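PDB 1K1A: B-cell lymphoma 3 protein from Homo sapiens, which regulates NF-kappaB target genes, holding the p50 subunit out of the nucleus when in the cytoplasm and activating transcription with p50 or p52 homodimers in the nucleus. Local coordinates for residues R27-F32 / R63-A68; E38-N43 / P72-R77. One frame throughout, in Å; residues are numbered along the deposited sequence.

How the interactions relate
Interaction 1 joins ANK 1 to ANK 2 by packing helix 22-34 against helix 59-67. Interaction 2 joins the loop between these repeats to the loop that follows helix 59-67. Along the chain the segments alternate: 27-32, 38-43, 63-68, 72-77. Each helix is therefore followed by its own loop. Both contacts bridge neighbouring units of the stack, once between helices and once between the loops that follow them. The centres lie about 14 Å apart, and the contacts touch. Phe32 of interaction 1 packs on Leu39 and Ile41 of interaction 2, and Ala68 CB meets Leu39 CD1 at 3.7 Å. Helices and loops thus stack together at the N-terminal end of the domain.

Interaction 1: R27-F32 / R63-A68; sequences RLVNLF and RLLVTA
Val29 reaches across to Leu64, Leu65 and Ala68, and all three meetings are apolar. Its two methyl groups divide the work. In the conformer given for Leu64, CG2 of Val29 touches CD2 of Leu64 at 3.6 Å, and the two side chains run past each other in opposite directions. Leu64 was modelled in two conformers, so this part of the packing is less certain. The same CG2 lies 3.9 Å from CD2 of Leu65, whose side chain slants across that of the valine. CG1 of Val29 meets CB of Ala68 at 3.8 Å. The torsion of Val29 explains this split: CG1 stands opposite the backbone N (chi1 162°), while CG2 stands opposite the carbonyl carbon.

The two helices are the second helices of ANK 1 and ANK 2. In the ankyrin fold each repeat is a pair of antiparallel helices followed by a long loop, and equivalent helices of successive repeats pack side by side. Here Val29 is buried, as is Leu65.

Further apolar contacts extend the packing. Leu64 also rests on Leu22, Val25 and His26 of helix 22-34, and Ala68 touches Gln33 near the end of helix 22-34.

What joins the segments is apolar. Within each segment the backbone keeps its helical bonds: Phe32 N to Leu28 O at 2.9 Å, and Ala68 N to Leu64 O at 3.0 Å.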
loop_
_atom_site.group_PDB
_atom_site.type_symbol
_atom_site.label_atom_id
_atom_site.label_comp_id
_atom_site.label_asym_id
_atom_site.label_seq_id
_atom_site.Cartn_x
_atom_site.Cartn_y
_atom_site.Cartn_z
ATOM N N ARG A 27 -14.514 13.034 24.860
ATOM C CA ARG A 27 -15.507 14.038 25.233
ATOM C C ARG A 27 -16.139 14.683 23.996
ATOM O O ARG A 27 -17.369 14.797 23.895
ATOM C CB ARG A 27 -14.868 15.102 26.127
ATOM C CG ARG A 27 -15.610 16.436 26.163
ATOM C CD ARG A 27 -15.090 17.403 27.241
ATOM N NE ARG A 27 -14.105 18.388 26.771
ATOM C CZ ARG A 27 -13.212 18.198 25.795
ATOM N NH1 ARG A 27 -12.372 19.173 25.475
ATOM N NH2 ARG A 27 -13.155 17.049 25.138
ATOM N N LEU A 28 -15.293 15.079 23.053
ATOM C CA LEU A 28 -15.739 15.712 21.815
ATOM C C LEU A 28 -16.555 14.773 20.913
ATOM O O LEU A 28 -17.499 15.203 20.241
ATOM C CB LEU A 28 -14.539 16.257 21.044
ATOM C CG LEU A 28 -13.927 17.536 21.604
ATOM C CD1 LEU A 28 -12.618 17.843 20.897
ATOM C CD2 LEU A 28 -14.900 18.690 21.446
ATOM N N VAL A 29 -16.172 13.503 20.877
ATOM C CA VAL A 29 -16.922 12.524 20.097
ATOM C C VAL A 29 -18.351 12.386 20.650
ATOM O O VAL A 29 -19.323 12.370 19.889
ATOM C CB VAL A 29 -16.206 11.166 20.043
ATOM C CG1 VAL A 29 -17.175 10.058 19.616
ATOM C CG2 VAL A 29 -14.999 11.248 19.088
ATOM N N ASN A 30 -18.467 12.328 21.975
ATOM C CA ASN A 30 -19.772 12.292 22.630
ATOM C C ASN A 30 -20.597 13.539 22.309
ATOM O O ASN A 30 -21.786 13.446 22.010
ATOM C CB ASN A 30 -19.613 12.131 24.150
ATOM C CG ASN A 30 -19.090 10.760 24.539
ATOM O OD1 ASN A 30 -19.293 9.775 23.820
ATOM N ND2 ASN A 30 -18.400 10.688 25.674
ATOM N N LEU A 31 -19.954 14.701 22.356
ATOM C CA LEU A 31 -20.609 15.969 22.044
ATOM C C LEU A 31 -21.108 16.022 20.597
ATOM O O LEU A 31 -22.212 16.492 20.332
ATOM C CB LEU A 31 -19.650 17.132 22.294
ATOM C CG LEU A 31 -19.973 18.086 23.443
ATOM C CD1 LEU A 31 -18.805 18.171 24.413
ATOM C CD2 LEU A 31 -20.301 19.479 22.879
ATOM N N PHE A 32 -20.285 15.542 19.670
ATOM C CA PHE A 32 -20.638 15.534 18.252
ATOM C C PHE A 32 -21.855 14.662 17.988
ATOM O O PHE A 32 -22.767 15.060 17.257
ATOM C CB PHE A 32 -19.465 15.030 17.400
ATOM C CG PHE A 32 -18.507 16.110 16.983
ATOM C CD1 PHE A 32 -18.105 17.084 17.882
ATOM C CD2 PHE A 32 -18.007 16.149 15.691
ATOM C CE1 PHE A 32 -17.216 18.079 17.501
ATOM C CE2 PHE A 32 -17.123 17.142 15.303
ATOM C CZ PHE A 32 -16.728 18.111 16.207
ATOM N N ARG A 63 -8.838 3.645 16.869
ATOM C CA ARG A 63 -9.849 2.695 17.338
ATOM C C ARG A 63 -11.128 3.379 17.830
ATOM O O ARG A 63 -12.240 2.951 17.509
ATOM C CB ARG A 63 -9.282 1.834 18.479
ATOM C CG ARG A 63 -8.258 0.773 18.047
ATOM C CD ARG A 63 -7.887 -0.233 19.152
ATOM N NE ARG A 63 -6.752 -1.080 18.761
ATOM C CZ ARG A 63 -6.872 -2.256 18.154
ATOM N NH1 ARG A 63 -8.075 -2.731 17.866
ATOM N NH2 ARG A 63 -5.790 -2.958 17.825
ATOM N N LEU A 64 -10.964 4.416 18.644
ATOM C CA LEU A 64 -12.100 5.166 19.183
ATOM C C LEU A 64 -12.924 5.777 18.055
ATOM O O LEU A 64 -14.147 5.635 18.018
ATOM C CB LEU A 64 -11.621 6.272 20.132
ATOM C CG LEU A 64 -12.682 7.184 20.771
ATOM C CD1 LEU A 64 -12.058 8.057 21.851
ATOM C CD2 LEU A 64 -13.384 8.050 19.729
ATOM N N LEU A 65 -12.243 6.454 17.138
ATOM C CA LEU A 65 -12.912 7.142 16.044
ATOM C C LEU A 65 -13.637 6.184 15.107
ATOM O O LEU A 65 -14.779 6.426 14.731
ATOM C CB LEU A 65 -11.921 8.012 15.249
ATOM C CG LEU A 65 -11.396 9.274 15.953
ATOM C CD1 LEU A 65 -10.365 9.968 15.077
ATOM C CD2 LEU A 65 -12.529 10.230 16.290
ATOM N N VAL A 66 -12.971 5.098 14.733
ATOM C CA VAL A 66 -13.589 4.129 13.826
ATOM C C VAL A 66 -14.801 3.455 14.475
ATOM O O VAL A 66 -15.869 3.360 13.866
ATOM C CB VAL A 66 -12.578 3.097 13.337
ATOM C CG1 VAL A 66 -13.276 2.033 12.466
ATOM C CG2 VAL A 66 -11.480 3.815 12.530
ATOM N N THR A 67 -14.656 3.043 15.731
ATOM C CA THR A 67 -15.758 2.404 16.431
ATOM C C THR A 67 -16.942 3.377 16.601
ATOM O O THR A 67 -18.107 2.959 16.629
ATOM C CB THR A 67 -15.291 1.808 17.789
ATOM O OG1 THR A 67 -14.672 2.826 18.577
ATOM C CG2 THR A 67 -14.159 0.815 17.579
ATOM N N ALA A 68 -16.649 4.672 16.675
ATOM C CA ALA A 68 -17.702 5.685 16.809
ATOM C C ALA A 68 -18.409 6.046 15.490
ATOM O O ALA A 68 -19.380 6.805 15.493
ATOM C CB ALA A 68 -17.159 6.949 17.490
#

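Interaction 2: E38-N43 / P72-R77; sequences ELDIYN and PMALDR
The ring of Tyr42 meets Leu75 at its edge, with the carbonyl oxygen of Leu75 close to the ring plane. Tyr42 OH donates a hydrogen bond to Leu75 O at 2.8 Å. The C=O...OH angle is 138°, and the hydroxyl is tilted 16° from the carbonyl plane. CE1 of Tyr42 lies 3.3 Å from the same Leu75 O. The ring is carried across by a CG that stands opposite the carbonyl carbon (chi1 -72°).

A water closes a second path between the same two residues. It donates to Tyr42 OH at 3.1 Å and accepts from Leu75 N at 2.8 Å. Leu75 is thus held through both its backbone N and O, while its side chain starts away from the other loop.

These are neighbouring loops of the ankyrin stack, each leading from the second helix of one repeat to the first helix of the next. The contact lies at the surface.

Ala74 turns its methyl into the interface. Its CB is 4.1 Å from Tyr42 OH and 4.4 Å from Asp40 CG. Asp40 is the centre of an inverse gamma turn, and its OD2 accepts a hydrogen bond from Ser71 N, just before the second segment.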
loop_
_atom_site.group_PDB
_atom_site.type_symbol
_atom_site.label_atom_id
_atom_site.label_comp_id
_atom_site.label_asym_id
_atom_site.label_seq_id
_atom_site.Cartn_x
_atom_site.Cartn_y
_atom_site.Cartn_z
ATOM N N GLU A 38 -21.293 15.043 12.029
ATOM C CA GLU A 38 -20.418 14.033 11.455
ATOM C C GLU A 38 -19.048 14.081 12.119
ATOM O O GLU A 38 -18.579 15.150 12.506
ATOM C CB GLU A 38 -20.244 14.278 9.954
ATOM C CG GLU A 38 -21.496 14.062 9.127
ATOM C CD GLU A 38 -21.894 12.600 9.050
ATOM O OE1 GLU A 38 -21.169 11.813 8.402
ATOM O OE2 GLU A 38 -22.926 12.232 9.647
ATOM N N LEU A 39 -18.404 12.925 12.241
ATOM C CA LEU A 39 -17.045 12.856 12.763
ATOM C C LEU A 39 -16.055 13.058 11.627
ATOM O O LEU A 39 -14.897 13.394 11.850
ATOM C CB LEU A 39 -16.784 11.504 13.417
ATOM C CG LEU A 39 -17.539 11.195 14.702
ATOM C CD1 LEU A 39 -17.026 9.885 15.282
ATOM C CD2 LEU A 39 -17.362 12.325 15.690
ATOM N N ASP A 40 -16.517 12.830 10.403
ATOM C CA ASP A 40 -15.669 12.991 9.231
ATOM C C ASP A 40 -15.762 14.403 8.685
ATOM O O ASP A 40 -16.245 14.622 7.573
ATOM C CB ASP A 40 -16.039 11.973 8.154
ATOM C CG ASP A 40 -15.605 10.561 8.516
ATOM O OD1 ASP A 40 -14.530 10.406 9.147
ATOM O OD2 ASP A 40 -16.268 9.546 8.210
ATOM N N ILE A 41 -15.314 15.360 9.492
ATOM C CA ILE A 41 -15.305 16.761 9.113
ATOM C C ILE A 41 -13.916 17.149 8.638
ATOM O O ILE A 41 -12.917 16.831 9.271
ATOM C CB ILE A 41 -15.733 17.653 10.290
ATOM C CG1 ILE A 41 -15.035 17.226 11.583
ATOM C CG2 ILE A 41 -17.246 17.595 10.471
ATOM C CD1 ILE A 41 -15.893 16.377 12.480
ATOM N N TYR A 42 -13.863 17.827 7.511
ATOM C CA TYR A 42 -12.596 18.222 6.915
ATOM C C TYR A 42 -12.078 19.570 7.421
ATOM O O TYR A 42 -12.859 20.487 7.660
ATOM C CB TYR A 42 -12.764 18.314 5.401
ATOM C CG TYR A 42 -12.892 16.985 4.686
ATOM C CD1 TYR A 42 -11.812 16.121 4.595
ATOM C CD2 TYR A 42 -14.086 16.612 4.071
ATOM C CE1 TYR A 42 -11.909 14.908 3.922
ATOM C CE2 TYR A 42 -14.195 15.400 3.388
ATOM C CZ TYR A 42 -13.092 14.556 3.318
ATOM O OH TYR A 42 -13.174 13.353 2.648
ATOM N N ASN A 43 -10.759 19.678 7.593
ATOM C CA ASN A 43 -10.122 20.979 7.798
ATOM C C ASN A 43 -9.757 21.511 6.404
ATOM O O ASN A 43 -10.167 20.929 5.399
ATOM C CB ASN A 43 -8.888 20.877 8.723
ATOM C CG ASN A 43 -7.789 19.992 8.144
ATOM O OD1 ASN A 43 -7.834 19.632 6.980
ATOM N ND2 ASN A 43 -6.797 19.643 8.966
ATOM N N PRO A 72 -13.413 4.759 7.362
ATOM C CA PRO A 72 -12.071 4.420 6.889
ATOM C C PRO A 72 -11.906 4.733 5.398
ATOM O O PRO A 72 -10.781 4.746 4.914
ATOM C CB PRO A 72 -11.996 2.902 7.111
ATOM C CG PRO A 72 -13.092 2.597 8.056
ATOM C CD PRO A 72 -14.192 3.562 7.724
ATOM N N MET A 73 -13.005 4.985 4.686
ATOM C CA MET A 73 -12.916 5.281 3.253
ATOM C C MET A 73 -12.930 6.780 2.886
ATOM O O MET A 73 -12.825 7.121 1.712
ATOM C CB MET A 73 -14.003 4.538 2.460
ATOM C CG MET A 73 -13.934 3.011 2.563
ATOM S SD MET A 73 -12.419 2.320 1.873
ATOM C CE MET A 73 -12.680 2.633 0.112
ATOM N N ALA A 74 -13.081 7.669 3.870
ATOM C CA ALA A 74 -13.038 9.108 3.578
ATOM C C ALA A 74 -11.694 9.433 2.935
ATOM O O ALA A 74 -10.648 8.964 3.399
ATOM C CB ALA A 74 -13.231 9.934 4.846
ATOM N N LEU A 75 -11.713 10.229 1.872
ATOM C CA LEU A 75 -10.486 10.532 1.134
ATOM C C LEU A 75 -9.829 11.830 1.573
ATOM O O LEU A 75 -10.512 12.809 1.835
ATOM C CB LEU A 75 -10.789 10.624 -0.362
ATOM C CG LEU A 75 -11.472 9.392 -0.946
ATOM C CD1 LEU A 75 -11.659 9.563 -2.459
ATOM C CD2 LEU A 75 -10.650 8.155 -0.628
ATOM N N ASP A 76 -8.499 11.843 1.627
ATOM C CA ASP A 76 -7.778 13.091 1.880
ATOM C C ASP A 76 -7.476 13.844 0.571
ATOM O O ASP A 76 -8.024 13.502 -0.485
ATOM C CB ASP A 76 -6.524 12.858 2.729
ATOM C CG ASP A 76 -5.370 12.284 1.943
ATOM O OD1 ASP A 76 -5.486 12.097 0.706
ATOM O OD2 ASP A 76 -4.282 12.006 2.496
ATOM N N ARG A 77 -6.625 14.867 0.646
ATOM C CA ARG A 77 -6.346 15.739 -0.503
ATOM C C ARG A 77 -5.803 14.983 -1.724
ATOM O O ARG A 77 -6.038 15.374 -2.879
ATOM C CB ARG A 77 -5.375 16.851 -0.083
ATOM C CG ARG A 77 -5.069 17.868 -1.154
ATOM C CD ARG A 77 -3.866 18.753 -0.818
ATOM N NE ARG A 77 -3.639 19.787 -1.822
ATOM C CZ ARG A 77 -4.514 20.737 -2.096
ATOM N NH1 ARG A 77 -5.664 20.779 -1.433
ATOM N NH2 ARG A 77 -4.247 21.650 -3.022
HETATM O O HOH W 1 -14.157 11.067 0.745
#